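Local coordinates for angiopoietin-related protein 3 (Homo sapiens, PDB 6EUA), which raises plasma triglycerides by inhibiting lipoprotein lipase, and through its fibrinogen-like C-terminal domain, the part described here, mediates endothelial cell adhesion, at residues A[14-19]-A[27-32]; A[32-37]-A[87-92]; A[40-45]-A[215-220]; A[116-121]-A[125-130]. All blocks are in the same frame, centred on the assembly; numbering follows the deposited sequence. Where two conformers were deposited one is given.

Contact 1: residues A[14-19]-A[27-32]; sequences TTIYNR and YAIRPS
With chi1 at -78°, Ile16 sets its two branches apart: CG2 lies opposite the backbone N and is laid on the ring of Tyr27, while CG1, opposite the carbonyl carbon, carries CD1 out to Ile29. In Tyr27, too, CG stands opposite the carbonyl carbon, which lays the ring face over Ile16 CG2. The CG2 methyl of Ile16 sits 4.0 Å from the centroid of the Tyr27 ring and 6° off the ring normal, a CH-pi contact almost exactly over the centre of the face. CD1 of Ile16 wedges between two side chains of the strand, 3.5 Å from CB of Tyr27 and 3.5 Å from CG2 of Ile29, the latter a tight carbon pair. A beta-branched isoleucine suits this place because one residue serves both a flat ring and an aliphatic neighbour. The tyrosine offers a broad apolar face yet can still bond through its phenol, whose OH meets the carbonyl of Thr23. Within 14-19, Ile16 alone meets strand 27-29; the axes of 14-18 and 27-29 lie at 118°. Strand 25-29 pairs antiparallel with strand 37-44, whose Cys41 touches Tyr27, while Ile90 of helix 84-91 packs on Ile29, and His38 of a neighbouring subunit meets the Tyr27 ring edge-to-face.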
loop_
_atom_site.group_PDB
_atom_site.type_symbol
_atom_site.label_atom_id
_atom_site.label_comp_id
_atom_site.label_asym_id
_atom_site.label_seq_id
_atom_site.Cartn_x
_atom_site.Cartn_y
_atom_site.Cartn_z
ATOM N N THR A 14 -17.142 -7.161 5.022
ATOM C CA THR A 14 -17.853 -8.380 4.653
ATOM C C THR A 14 -18.698 -8.152 3.408
ATOM O O THR A 14 -18.769 -9.018 2.520
ATOM C CB THR A 14 -18.723 -8.851 5.819
ATOM O OG1 THR A 14 -17.881 -9.251 6.900
ATOM C CG2 THR A 14 -19.640 -10.012 5.417
ATOM N N THR A 15 -19.341 -6.986 3.310
ATOM C CA THR A 15 -20.129 -6.721 2.116
ATOM C C THR A 15 -19.224 -6.388 0.927
ATOM O O THR A 15 -19.581 -6.629 -0.228
ATOM C CB THR A 15 -21.109 -5.591 2.379
ATOM O OG1 THR A 15 -20.494 -4.345 2.091
ATOM C CG2 THR A 15 -21.536 -5.570 3.849
ATOM N N ILE A 16 -18.049 -5.814 1.182
ATOM C CA ILE A 16 -17.072 -5.663 0.110
ATOM C C ILE A 16 -16.680 -7.030 -0.436
ATOM O O ILE A 16 -16.660 -7.243 -1.655
ATOM C CB ILE A 16 -15.852 -4.863 0.611
ATOM C CG1 ILE A 16 -16.201 -3.382 0.652
ATOM C CG2 ILE A 16 -14.635 -5.111 -0.277
ATOM C CD1 ILE A 16 -15.198 -2.542 1.332
ATOM N N TYR A 17 -16.371 -7.980 0.456
ATOM C CA TYR A 17 -16.051 -9.335 0.025
ATOM C C TYR A 17 -17.213 -9.956 -0.737
ATOM O O TYR A 17 -17.041 -10.443 -1.859
ATOM C CB TYR A 17 -15.660 -10.190 1.233
ATOM C CG TYR A 17 -15.221 -11.590 0.880
ATOM C CD1 TYR A 17 -16.154 -12.609 0.764
ATOM C CD2 TYR A 17 -13.873 -11.902 0.678
ATOM C CE1 TYR A 17 -15.770 -13.889 0.451
ATOM C CE2 TYR A 17 -13.480 -13.196 0.360
ATOM C CZ TYR A 17 -14.440 -14.184 0.255
ATOM O OH TYR A 17 -14.075 -15.469 -0.062
ATOM N N ASN A 18 -18.416 -9.922 -0.161
ATOM C CA ASN A 18 -19.551 -10.562 -0.827
ATOM C C ASN A 18 -19.861 -9.950 -2.187
ATOM O O ASN A 18 -20.459 -10.624 -3.028
ATOM C CB ASN A 18 -20.804 -10.527 0.065
ATOM C CG ASN A 18 -20.586 -11.232 1.384
ATOM O OD1 ASN A 18 -19.658 -12.032 1.522
ATOM N ND2 ASN A 18 -21.448 -10.961 2.356
ATOM N N ARG A 19 -19.445 -8.713 -2.435
ATOM C CA ARG A 19 -19.614 -8.089 -3.739
ATOM C C ARG A 19 -18.481 -8.411 -4.714
ATOM O O ARG A 19 -18.415 -7.799 -5.786
ATOM C CB ARG A 19 -19.735 -6.575 -3.581
ATOM C CG ARG A 19 -21.052 -6.129 -2.999
ATOM C CD ARG A 19 -21.295 -4.659 -3.257
ATOM N NE ARG A 19 -22.322 -4.134 -2.364
ATOM C CZ ARG A 19 -22.655 -2.850 -2.284
ATOM N NH1 ARG A 19 -22.034 -1.959 -3.048
ATOM N NH2 ARG A 19 -23.603 -2.458 -1.437
ATOM N N TYR A 27 -9.997 0.045 1.212
ATOM C CA TYR A 27 -11.303 0.224 0.583
ATOM C C TYR A 27 -12.081 1.327 1.297
ATOM O O TYR A 27 -11.914 1.532 2.500
ATOM C CB TYR A 27 -12.136 -1.068 0.616
ATOM C CG TYR A 27 -11.578 -2.243 -0.170
ATOM C CD1 TYR A 27 -11.825 -2.375 -1.531
ATOM C CD2 TYR A 27 -10.824 -3.233 0.459
ATOM C CE1 TYR A 27 -11.321 -3.450 -2.253
ATOM C CE2 TYR A 27 -10.317 -4.313 -0.258
ATOM C CZ TYR A 27 -10.571 -4.419 -1.610
ATOM O OH TYR A 27 -10.062 -5.490 -2.322
ATOM N N ALA A 28 -12.942 2.026 0.550
ATOM C CA ALA A 28 -13.902 2.961 1.137
ATOM C C ALA A 28 -15.140 2.214 1.626
ATOM O O ALA A 28 -15.681 1.363 0.912
ATOM C CB ALA A 28 -14.315 4.037 0.127
ATOM N N ILE A 29 -15.587 2.526 2.844
ATOM C CA ILE A 29 -16.843 1.998 3.363
ATOM C C ILE A 29 -17.648 3.164 3.924
ATOM O O ILE A 29 -17.136 4.265 4.132
ATOM C CB ILE A 29 -16.647 0.912 4.453
ATOM C CG1 ILE A 29 -15.952 1.511 5.694
ATOM C CG2 ILE A 29 -15.896 -0.293 3.897
ATOM C CD1 ILE A 29 -15.994 0.617 6.935
ATOM N N ARG A 30 -18.927 2.908 4.171
ATOM C CA ARG A 30 -19.802 3.917 4.767
ATOM C C ARG A 30 -20.843 3.193 5.595
ATOM O O ARG A 30 -21.901 2.795 5.088
ATOM C CB ARG A 30 -20.458 4.816 3.718
ATOM C CG ARG A 30 -20.835 6.195 4.265
ATOM C CD ARG A 30 -22.012 6.810 3.534
ATOM N NE ARG A 30 -23.170 5.922 3.539
ATOM C CZ ARG A 30 -24.161 5.965 4.431
ATOM N NH1 ARG A 30 -24.151 6.864 5.411
ATOM N NH2 ARG A 30 -25.169 5.102 4.338
ATOM N N PRO A 31 -20.562 2.964 6.875
ATOM C CA PRO A 31 -21.587 2.409 7.767
ATOM C C PRO A 31 -22.770 3.363 7.864
ATOM O O PRO A 31 -22.673 4.549 7.537
ATOM C CB PRO A 31 -20.860 2.264 9.112
ATOM C CG PRO A 31 -19.387 2.280 8.771
ATOM C CD PRO A 31 -19.270 3.171 7.554
ATOM N N SER A 32 -23.905 2.821 8.307
ATOM C CA SER A 32 -25.110 3.627 8.501
ATOM C C SER A 32 -24.814 4.886 9.304
ATOM O O SER A 32 -23.976 4.878 10.212
ATOM C CB SER A 32 -26.185 2.816 9.223
ATOM O OG SER A 32 -26.392 1.562 8.598
#

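Contact 2: residues A[32-37]-A[87-92]; sequences SNSQVF and IYSIVK
Lys92 reaches back from the end of helix 84-91 to Ser32, and its ammonium group makes the firm part of this contact. NZ donates to the carbonyl O of Ser32 at 2.8 Å, tilted 30° from the carbonyl plane, and to O of Ser89, three residues back in the last turn of the helix, at 2.9 Å, there in the carbonyl plane on a lone pair. A bend at the last torsion (chi4 117°) turns NZ between the two oxygens. Lysine fits here because its long chain can span from the helix end to the loop. The buried apolar pair lies beside it: CZ of Phe37 stands 4.2 Å from CG1 of Ile90, which lies at the ring edge near its plane. Looser and partly exposed are the two serines, which make no direct bond. A water bridges them, donating to Ser34 OG and lying 2.9 Å from Ser89 OG. Ser34 OG also donates to O of Gln35, and Ser89 OG bonds to O of Glu85. The bonds that cross are polar, so segment 32-37 and the helix are probably held in good part by them, with one positive charge shared between two carbonyls, whose partial negative charge probably stabilises it.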
loop_
_atom_site.group_PDB
_atom_site.type_symbol
_atom_site.label_atom_id
_atom_site.label_comp_id
_atom_site.label_asym_id
_atom_site.label_seq_id
_atom_site.Cartn_x
_atom_site.Cartn_y
_atom_site.Cartn_z
ATOM N N SER A 32 -23.905 2.821 8.307
ATOM C CA SER A 32 -25.110 3.627 8.501
ATOM C C SER A 32 -24.814 4.886 9.304
ATOM O O SER A 32 -23.976 4.878 10.212
ATOM C CB SER A 32 -26.185 2.816 9.223
ATOM O OG SER A 32 -26.392 1.562 8.598
ATOM N N ASN A 33 -25.497 5.976 8.946
ATOM C CA ASN A 33 -25.448 7.248 9.676
ATOM C C ASN A 33 -24.024 7.778 9.831
ATOM O O ASN A 33 -23.690 8.405 10.839
ATOM C CB ASN A 33 -26.118 7.125 11.046
ATOM C CG ASN A 33 -27.507 6.536 10.959
ATOM O OD1 ASN A 33 -28.176 6.646 9.930
ATOM N ND2 ASN A 33 -27.954 5.908 12.041
ATOM N N SER A 34 -23.176 7.560 8.831
ATOM C CA SER A 34 -21.765 7.880 8.960
ATOM C C SER A 34 -21.246 8.488 7.665
ATOM O O SER A 34 -21.816 8.299 6.591
ATOM C CB SER A 34 -20.935 6.632 9.320
ATOM O OG SER A 34 -19.535 6.895 9.274
ATOM N N GLN A 35 -20.146 9.219 7.790
ATOM C CA GLN A 35 -19.354 9.669 6.654
ATOM C C GLN A 35 -18.586 8.499 6.026
ATOM O O GLN A 35 -18.325 7.476 6.668
ATOM C CB GLN A 35 -18.391 10.747 7.128
ATOM C CG GLN A 35 -17.848 10.393 8.521
ATOM C CD GLN A 35 -16.515 11.022 8.848
ATOM O OE1 GLN A 35 -16.444 12.200 9.195
ATOM N NE2 GLN A 35 -15.452 10.229 8.782
ATOM N N VAL A 36 -18.228 8.664 4.747
ATOM C CA VAL A 36 -17.333 7.727 4.075
ATOM C C VAL A 36 -15.969 7.778 4.745
ATOM O O VAL A 36 -15.464 8.856 5.080
ATOM C CB VAL A 36 -17.197 8.070 2.578
ATOM C CG1 VAL A 36 -16.141 7.181 1.930
ATOM C CG2 VAL A 36 -18.537 7.975 1.851
ATOM N N PHE A 37 -15.372 6.612 4.968
ATOM C CA PHE A 37 -13.985 6.557 5.398
ATOM C C PHE A 37 -13.352 5.269 4.877
ATOM O O PHE A 37 -14.041 4.347 4.435
ATOM C CB PHE A 37 -13.852 6.693 6.926
ATOM C CG PHE A 37 -14.516 5.595 7.721
ATOM C CD1 PHE A 37 -13.831 4.440 8.037
ATOM C CD2 PHE A 37 -15.801 5.756 8.212
ATOM C CE1 PHE A 37 -14.440 3.422 8.789
ATOM C CE2 PHE A 37 -16.421 4.757 8.988
ATOM C CZ PHE A 37 -15.738 3.593 9.272
ATOM N N ILE A 87 -14.767 2.640 14.615
ATOM C CA ILE A 87 -15.049 1.249 14.982
ATOM C C ILE A 87 -16.490 1.111 15.443
ATOM O O ILE A 87 -17.189 0.160 15.067
ATOM C CB ILE A 87 -14.073 0.746 16.064
ATOM C CG1 ILE A 87 -12.660 0.687 15.518
ATOM C CG2 ILE A 87 -14.487 -0.642 16.561
ATOM C CD1 ILE A 87 -11.616 0.998 16.569
ATOM N N TYR A 88 -16.959 2.056 16.270
ATOM C CA TYR A 88 -18.331 1.981 16.755
ATOM C C TYR A 88 -19.318 2.160 15.611
ATOM O O TYR A 88 -20.376 1.518 15.609
ATOM C CB TYR A 88 -18.591 3.011 17.870
ATOM C CG TYR A 88 -19.996 2.901 18.426
ATOM C CD1 TYR A 88 -20.328 1.888 19.316
ATOM C CD2 TYR A 88 -21.002 3.778 18.028
ATOM C CE1 TYR A 88 -21.617 1.750 19.804
ATOM C CE2 TYR A 88 -22.304 3.651 18.516
ATOM C CZ TYR A 88 -22.600 2.631 19.408
ATOM O OH TYR A 88 -23.877 2.480 19.909
ATOM N N SER A 89 -18.978 3.002 14.623
ATOM C CA SER A 89 -19.834 3.150 13.447
ATOM C C SER A 89 -20.040 1.812 12.747
ATOM O O SER A 89 -21.124 1.528 12.222
ATOM C CB SER A 89 -19.221 4.156 12.474
ATOM O OG SER A 89 -19.494 5.471 12.891
ATOM N N ILE A 90 -19.005 0.986 12.712
ATOM C CA ILE A 90 -19.150 -0.340 12.130
ATOM C C ILE A 90 -19.997 -1.229 13.036
ATOM O O ILE A 90 -20.988 -1.826 12.599
ATOM C CB ILE A 90 -17.761 -0.946 11.859
ATOM C CG1 ILE A 90 -17.016 -0.071 10.838
ATOM C CG2 ILE A 90 -17.884 -2.403 11.419
ATOM C CD1 ILE A 90 -15.518 -0.356 10.731
ATOM N N VAL A 91 -19.635 -1.314 14.315
ATOM C CA VAL A 91 -20.243 -2.317 15.187
ATOM C C VAL A 91 -21.626 -1.874 15.668
ATOM O O VAL A 91 -22.610 -2.614 15.538
ATOM C CB VAL A 91 -19.300 -2.630 16.363
ATOM C CG1 VAL A 91 -19.980 -3.580 17.359
ATOM C CG2 VAL A 91 -18.000 -3.242 15.839
ATOM N N LYS A 92 -21.727 -0.678 16.238
ATOM C CA LYS A 92 -22.994 -0.127 16.759
ATOM C C LYS A 92 -23.521 -1.084 17.825
ATOM O O LYS A 92 -22.787 -1.364 18.785
ATOM C CB LYS A 92 -23.943 0.172 15.614
ATOM C CG LYS A 92 -23.738 1.562 15.038
ATOM C CD LYS A 92 -24.655 1.833 13.854
ATOM C CE LYS A 92 -24.110 2.991 13.036
ATOM N NZ LYS A 92 -23.749 2.557 11.673
HETATM O O HOH W 1 -17.534 7.287 11.747
#

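Contact 3: residues A[40-45]-A[215-220]; sequences YCDVIS and KMLIHP
The carboxylate of Asp42 is gripped by three groups: its OD2 receives NZ of Lys215 at 2.9 Å, a salt bridge on the syn side, 18° out of plane, while OD1 is held by Ser24 OG and by Arg75 of a neighbouring subunit. Both carboxylate oxygens of this buried residue are thus engaged, and its negative charge is probably favoured. The two strands belong to the large antiparallel sheet of the fibrinogen C-terminal fold; they are not paired, since strand 47-55 lies between them in the sheet, and the axes of 40-44 and 215-220 run at 84° to each other. The extended chain of Lys215 carries NZ as far as OD2, and the two side chains cross at about a right angle. Leu217 supplies the apolar side: CD2 lies 3.4 Å from CB of Asp42, close against the carboxylate stem. A branched leucine suits this place, as its second methyl serves another partner. Ile44 stretches toward it with CG1 opposite the carbonyl carbon (chi1 -55°), and the two side chains meet tip to tip, Ile44 CD1 to Leu217 CD1 at 4.0 Å.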
loop_
_atom_site.group_PDB
_atom_site.type_symbol
_atom_site.label_atom_id
_atom_site.label_comp_id
_atom_site.label_asym_id
_atom_site.label_seq_id
_atom_site.Cartn_x
_atom_site.Cartn_y
_atom_site.Cartn_z
ATOM N N TYR A 40 -8.686 -0.887 5.941
ATOM C CA TYR A 40 -7.960 -2.016 5.371
ATOM C C TYR A 40 -8.810 -3.265 5.581
ATOM O O TYR A 40 -9.130 -3.615 6.726
ATOM C CB TYR A 40 -6.571 -2.184 5.993
ATOM C CG TYR A 40 -5.751 -3.202 5.246
ATOM C CD1 TYR A 40 -5.824 -4.556 5.561
ATOM C CD2 TYR A 40 -4.928 -2.815 4.196
ATOM C CE1 TYR A 40 -5.088 -5.496 4.845
ATOM C CE2 TYR A 40 -4.186 -3.742 3.484
ATOM C CZ TYR A 40 -4.271 -5.076 3.814
ATOM O OH TYR A 40 -3.542 -5.993 3.098
ATOM N N CYS A 41 -9.225 -3.899 4.481
ATOM C CA CYS A 41 -9.971 -5.151 4.557
ATOM C C CYS A 41 -8.965 -6.288 4.461
ATOM O O CYS A 41 -8.164 -6.334 3.523
ATOM C CB CYS A 41 -11.025 -5.264 3.452
ATOM S SG CYS A 41 -12.415 -4.066 3.561
ATOM N N ASP A 42 -9.014 -7.203 5.420
ATOM C CA ASP A 42 -8.034 -8.275 5.533
ATOM C C ASP A 42 -8.769 -9.606 5.459
ATOM O O ASP A 42 -9.503 -9.970 6.384
ATOM C CB ASP A 42 -7.246 -8.141 6.834
ATOM C CG ASP A 42 -5.879 -8.806 6.771
ATOM O OD1 ASP A 42 -5.510 -9.351 5.703
ATOM O OD2 ASP A 42 -5.176 -8.775 7.808
ATOM N N VAL A 43 -8.580 -10.310 4.349
ATOM C CA VAL A 43 -9.183 -11.618 4.122
ATOM C C VAL A 43 -8.216 -12.653 4.662
ATOM O O VAL A 43 -7.043 -12.684 4.272
ATOM C CB VAL A 43 -9.466 -11.848 2.629
ATOM C CG1 VAL A 43 -10.141 -13.200 2.388
ATOM C CG2 VAL A 43 -10.311 -10.706 2.083
ATOM N N ILE A 44 -8.693 -13.471 5.593
ATOM C CA ILE A 44 -7.887 -14.513 6.215
ATOM C C ILE A 44 -8.611 -15.830 6.005
ATOM O O ILE A 44 -9.731 -16.018 6.498
ATOM C CB ILE A 44 -7.625 -14.224 7.697
ATOM C CG1 ILE A 44 -6.994 -12.840 7.826
ATOM C CG2 ILE A 44 -6.713 -15.267 8.319
ATOM C CD1 ILE A 44 -6.953 -12.356 9.231
ATOM N N SER A 45 -7.989 -16.719 5.224
ATOM C CA SER A 45 -8.519 -18.047 4.917
ATOM C C SER A 45 -9.943 -17.972 4.363
ATOM O O SER A 45 -10.844 -18.690 4.799
ATOM C CB SER A 45 -8.450 -18.960 6.141
ATOM O OG SER A 45 -7.119 -19.053 6.621
ATOM N N LYS A 215 -2.144 -7.516 15.081
ATOM C CA LYS A 215 -3.310 -7.118 14.309
ATOM C C LYS A 215 -4.538 -7.311 15.179
ATOM O O LYS A 215 -4.643 -8.308 15.900
ATOM C CB LYS A 215 -3.486 -7.945 13.032
ATOM C CG LYS A 215 -2.536 -7.616 11.882
ATOM C CD LYS A 215 -2.708 -8.641 10.774
ATOM C CE LYS A 215 -1.734 -8.427 9.626
ATOM N NZ LYS A 215 -2.303 -8.872 8.326
ATOM N N MET A 216 -5.474 -6.375 15.092
ATOM C CA MET A 216 -6.809 -6.540 15.652
ATOM C C MET A 216 -7.813 -6.444 14.514
ATOM O O MET A 216 -7.786 -5.479 13.742
ATOM C CB MET A 216 -7.083 -5.492 16.735
ATOM C CG MET A 216 -5.966 -5.439 17.793
ATOM S SD MET A 216 -6.316 -4.308 19.156
ATOM C CE MET A 216 -7.770 -5.100 19.830
ATOM N N LEU A 217 -8.688 -7.451 14.405
ATOM C CA LEU A 217 -9.585 -7.602 13.265
ATOM C C LEU A 217 -11.004 -7.910 13.729
ATOM O O LEU A 217 -11.195 -8.724 14.633
ATOM C CB LEU A 217 -9.106 -8.730 12.339
ATOM C CG LEU A 217 -7.729 -8.483 11.713
ATOM C CD1 LEU A 217 -6.751 -9.574 12.119
ATOM C CD2 LEU A 217 -7.848 -8.358 10.199
ATOM N N ILE A 218 -12.005 -7.316 13.069
ATOM C CA ILE A 218 -13.401 -7.561 13.433
ATOM C C ILE A 218 -14.221 -7.950 12.210
ATOM O O ILE A 218 -13.886 -7.602 11.072
ATOM C CB ILE A 218 -14.053 -6.344 14.132
ATOM C CG1 ILE A 218 -14.278 -5.193 13.140
ATOM C CG2 ILE A 218 -13.212 -5.897 15.324
ATOM C CD1 ILE A 218 -14.898 -3.950 13.798
ATOM N N HIS A 219 -15.311 -8.679 12.458
ATOM C CA HIS A 219 -16.319 -8.931 11.432
ATOM C C HIS A 219 -17.643 -9.253 12.116
ATOM O O HIS A 219 -17.644 -9.710 13.264
ATOM C CB HIS A 219 -15.882 -10.056 10.473
ATOM C CG HIS A 219 -15.974 -11.446 11.032
ATOM N ND1 HIS A 219 -17.170 -12.063 11.331
ATOM C CD2 HIS A 219 -15.009 -12.364 11.283
ATOM C CE1 HIS A 219 -16.936 -13.288 11.771
ATOM N NE2 HIS A 219 -15.633 -13.494 11.756
ATOM N N PRO A 220 -18.775 -8.972 11.470
ATOM C CA PRO A 220 -20.071 -9.265 12.095
ATOM C C PRO A 220 -20.267 -10.745 12.364
ATOM O O PRO A 220 -19.709 -11.608 11.682
ATOM C CB PRO A 220 -21.091 -8.758 11.066
ATOM C CG PRO A 220 -20.346 -8.672 9.788
ATOM C CD PRO A 220 -18.935 -8.309 10.166
#

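Contact 4: residues A[116-121]-A[125-130]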
loop_
_atom_site.group_PDB
_atom_site.type_symbol
_atom_site.label_atom_id
_atom_site.label_comp_id
_atom_site.label_asym_id
_atom_site.label_seq_id
_atom_site.Cartn_x
_atom_site.Cartn_y
_atom_site.Cartn_z
ATOM N N PHE A 116 -17.842 -10.040 21.053
ATOM C CA PHE A 116 -17.848 -8.798 21.816
ATOM C C PHE A 116 -19.028 -7.910 21.457
ATOM O O PHE A 116 -19.700 -8.084 20.434
ATOM C CB PHE A 116 -16.535 -7.999 21.672
ATOM C CG PHE A 116 -16.383 -7.273 20.367
ATOM C CD1 PHE A 116 -15.835 -7.910 19.261
ATOM C CD2 PHE A 116 -16.750 -5.939 20.251
ATOM C CE1 PHE A 116 -15.682 -7.231 18.057
ATOM C CE2 PHE A 116 -16.604 -5.259 19.048
ATOM C CZ PHE A 116 -16.075 -5.892 17.954
ATOM N N TYR A 117 -19.275 -6.978 22.383
ATOM C CA TYR A 117 -20.204 -5.867 22.262
ATOM C C TYR A 117 -19.451 -4.598 22.625
ATOM O O TYR A 117 -18.519 -4.630 23.431
ATOM C CB TYR A 117 -21.420 -6.037 23.185
ATOM C CG TYR A 117 -22.335 -7.150 22.754
ATOM C CD1 TYR A 117 -22.149 -8.452 23.207
ATOM C CD2 TYR A 117 -23.366 -6.908 21.865
ATOM C CE1 TYR A 117 -22.994 -9.476 22.802
ATOM C CE2 TYR A 117 -24.205 -7.913 21.459
ATOM C CZ TYR A 117 -24.022 -9.194 21.927
ATOM O OH TYR A 117 -24.877 -10.188 21.502
ATOM N N LEU A 118 -19.844 -3.484 22.017
ATOM C CA LEU A 118 -19.122 -2.231 22.189
ATOM C C LEU A 118 -20.111 -1.105 22.446
ATOM O O LEU A 118 -21.086 -0.965 21.705
ATOM C CB LEU A 118 -18.288 -1.915 20.952
ATOM C CG LEU A 118 -17.383 -0.685 21.000
ATOM C CD1 LEU A 118 -16.221 -0.869 22.022
ATOM C CD2 LEU A 118 -16.854 -0.399 19.610
ATOM N N GLY A 119 -19.862 -0.305 23.508
ATOM C CA GLY A 119 -20.689 0.853 23.796
ATOM C C GLY A 119 -20.172 2.103 23.089
ATOM O O GLY A 119 -19.071 2.128 22.556
ATOM N N ASN A 120 -20.991 3.148 23.107
ATOM C CA ASN A 120 -20.657 4.381 22.410
ATOM C C ASN A 120 -19.701 5.228 23.251
ATOM O O ASN A 120 -19.264 4.833 24.340
ATOM C CB ASN A 120 -21.926 5.160 22.082
ATOM C CG ASN A 120 -22.833 5.311 23.284
ATOM O OD1 ASN A 120 -22.368 5.432 24.416
ATOM N ND2 ASN A 120 -24.133 5.288 23.046
ATOM N N HIS A 121 -19.388 6.425 22.743
ATOM C CA HIS A 121 -18.467 7.312 23.452
ATOM C C HIS A 121 -18.999 7.688 24.834
ATOM O O HIS A 121 -18.210 7.949 25.750
ATOM C CB HIS A 121 -18.194 8.576 22.630
ATOM C CG HIS A 121 -19.362 9.511 22.551
ATOM N ND1 HIS A 121 -20.333 9.412 21.578
ATOM C CD2 HIS A 121 -19.723 10.553 23.336
ATOM C CE1 HIS A 121 -21.236 10.359 21.759
ATOM N NE2 HIS A 121 -20.889 11.066 22.819
ATOM N N TYR A 125 -16.702 3.996 25.371
ATOM C CA TYR A 125 -16.461 2.888 24.442
ATOM C C TYR A 125 -16.228 1.570 25.186
ATOM O O TYR A 125 -15.249 0.857 24.946
ATOM C CB TYR A 125 -15.296 3.222 23.503
ATOM C CG TYR A 125 -15.578 4.420 22.622
ATOM C CD1 TYR A 125 -16.535 4.346 21.621
ATOM C CD2 TYR A 125 -14.907 5.626 22.799
ATOM C CE1 TYR A 125 -16.806 5.422 20.813
ATOM C CE2 TYR A 125 -15.175 6.722 21.988
ATOM C CZ TYR A 125 -16.129 6.611 20.994
ATOM O OH TYR A 125 -16.426 7.676 20.160
ATOM N N THR A 126 -17.149 1.245 26.094
ATOM C CA THR A 126 -16.967 0.087 26.961
ATOM C C THR A 126 -17.034 -1.210 26.164
ATOM O O THR A 126 -17.964 -1.429 25.382
ATOM C CB THR A 126 -18.015 0.091 28.061
ATOM O OG1 THR A 126 -17.849 1.281 28.839
ATOM C CG2 THR A 126 -17.838 -1.116 28.961
ATOM N N LEU A 127 -16.042 -2.071 26.373
ATOM C CA LEU A 127 -15.885 -3.313 25.633
ATOM C C LEU A 127 -16.207 -4.503 26.527
ATOM O O LEU A 127 -15.756 -4.563 27.673
ATOM C CB LEU A 127 -14.458 -3.439 25.108
ATOM C CG LEU A 127 -14.166 -4.628 24.207
ATOM C CD1 LEU A 127 -14.779 -4.343 22.844
ATOM C CD2 LEU A 127 -12.663 -4.828 24.093
ATOM N N HIS A 128 -16.982 -5.451 26.001
ATOM C CA HIS A 128 -17.364 -6.660 26.729
ATOM C C HIS A 128 -17.018 -7.866 25.859
ATOM O O HIS A 128 -17.636 -8.069 24.807
ATOM C CB HIS A 128 -18.855 -6.630 27.083
ATOM C CG HIS A 128 -19.316 -7.807 27.885
ATOM N ND1 HIS A 128 -19.990 -8.873 27.325
ATOM C CD2 HIS A 128 -19.209 -8.085 29.207
ATOM C CE1 HIS A 128 -20.268 -9.759 28.265
ATOM N NE2 HIS A 128 -19.808 -9.305 29.416
ATOM N N LEU A 129 -16.036 -8.663 26.288
ATOM C CA LEU A 129 -15.504 -9.774 25.502
ATOM C C LEU A 129 -15.803 -11.123 26.140
ATOM O O LEU A 129 -15.818 -11.264 27.369
ATOM C CB LEU A 129 -13.981 -9.688 25.329
ATOM C CG LEU A 129 -13.263 -8.445 24.830
ATOM C CD1 LEU A 129 -11.766 -8.568 25.102
ATOM C CD2 LEU A 129 -13.514 -8.291 23.371
ATOM N N VAL A 130 -15.980 -12.127 25.283
ATOM C CA VAL A 130 -16.020 -13.533 25.684
ATOM C C VAL A 130 -15.152 -14.317 24.707
ATOM O O VAL A 130 -15.351 -14.224 23.494
ATOM C CB VAL A 130 -17.456 -14.094 25.694
ATOM C CG1 VAL A 130 -17.433 -15.591 25.999
ATOM C CG2 VAL A 130 -18.324 -13.346 26.695
#
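Tyr117 and His128 form the hydrogen-bonded antiparallel pair of this beta hairpin: Tyr117 N donates to His128 O, and His128 N to Tyr117 O, both at 3.1 Å. Toward the turn, Gly119 N bonds to Thr126 O at 2.9 Å and Tyr125 N to Asn120 O at 2.9 Å. Non-hydrogen-bonded pairs, Phe116 with Leu129 and Leu118 with Leu127, send their side chains to the face opposite Tyr117 and His128. There CD1 of Leu127 touches CD2 of Phe116 at 3.6 Å, and CD2 of Leu129 reaches CB of Phe116 at 3.5 Å, leucine methyls packing obliquely against the ring and its stem. Phe116 holds CG between its backbone N and carbonyl carbon (chi1 76°), which leads the ring away from the partner strand. At the turn the Tyr125 ring lies beneath the backbone of His121, whose CA is 3.6 Å from the ring centroid and 16° off its normal, a CH-pi contact. Tyr125 has positive phi (57°), which helps bring the chain round, and Gly119 suits a place where a side chain would come close to the backbone of Thr126. In the second shell, Glu85 and Lys70 bond the Tyr125 hydroxyl and so position the ring. The apolar face rests on helix 84-91, where Phe116 meets Val91 and Leu118 meets Ile87; from the turn, Tyr125 meets Leu84. Strand 96-104 pairs with strand 109-118 and lends Leu98 to both Phe116 and Leu129.

Contacts 1, 3 and 4 all reach the large antiparallel sheet, and helix 84-91 of contact 2 packs against it. Contacts 1 and 2 follow one another along the chain and share Ser32, with centres 11 Å apart; the segments of contacts 2 and 3 alternate along the chain, and contact 3, joining strand 37-44 to the last strand, 213-220, encloses contact 4. Contacts 1 and 4 lie farthest apart, at about 22 Å between centres, without touching. Helix 84-91 links them: Ile90 packs on Ile29 of contact 1, Ile90 and Val91 meet Ile218 of contact 3, and Tyr88 and Ile87 meet the hairpin of contact 4. N-terminal strands, C-terminal strand and hairpin are thus tied into one globular fibrinogen-like domain.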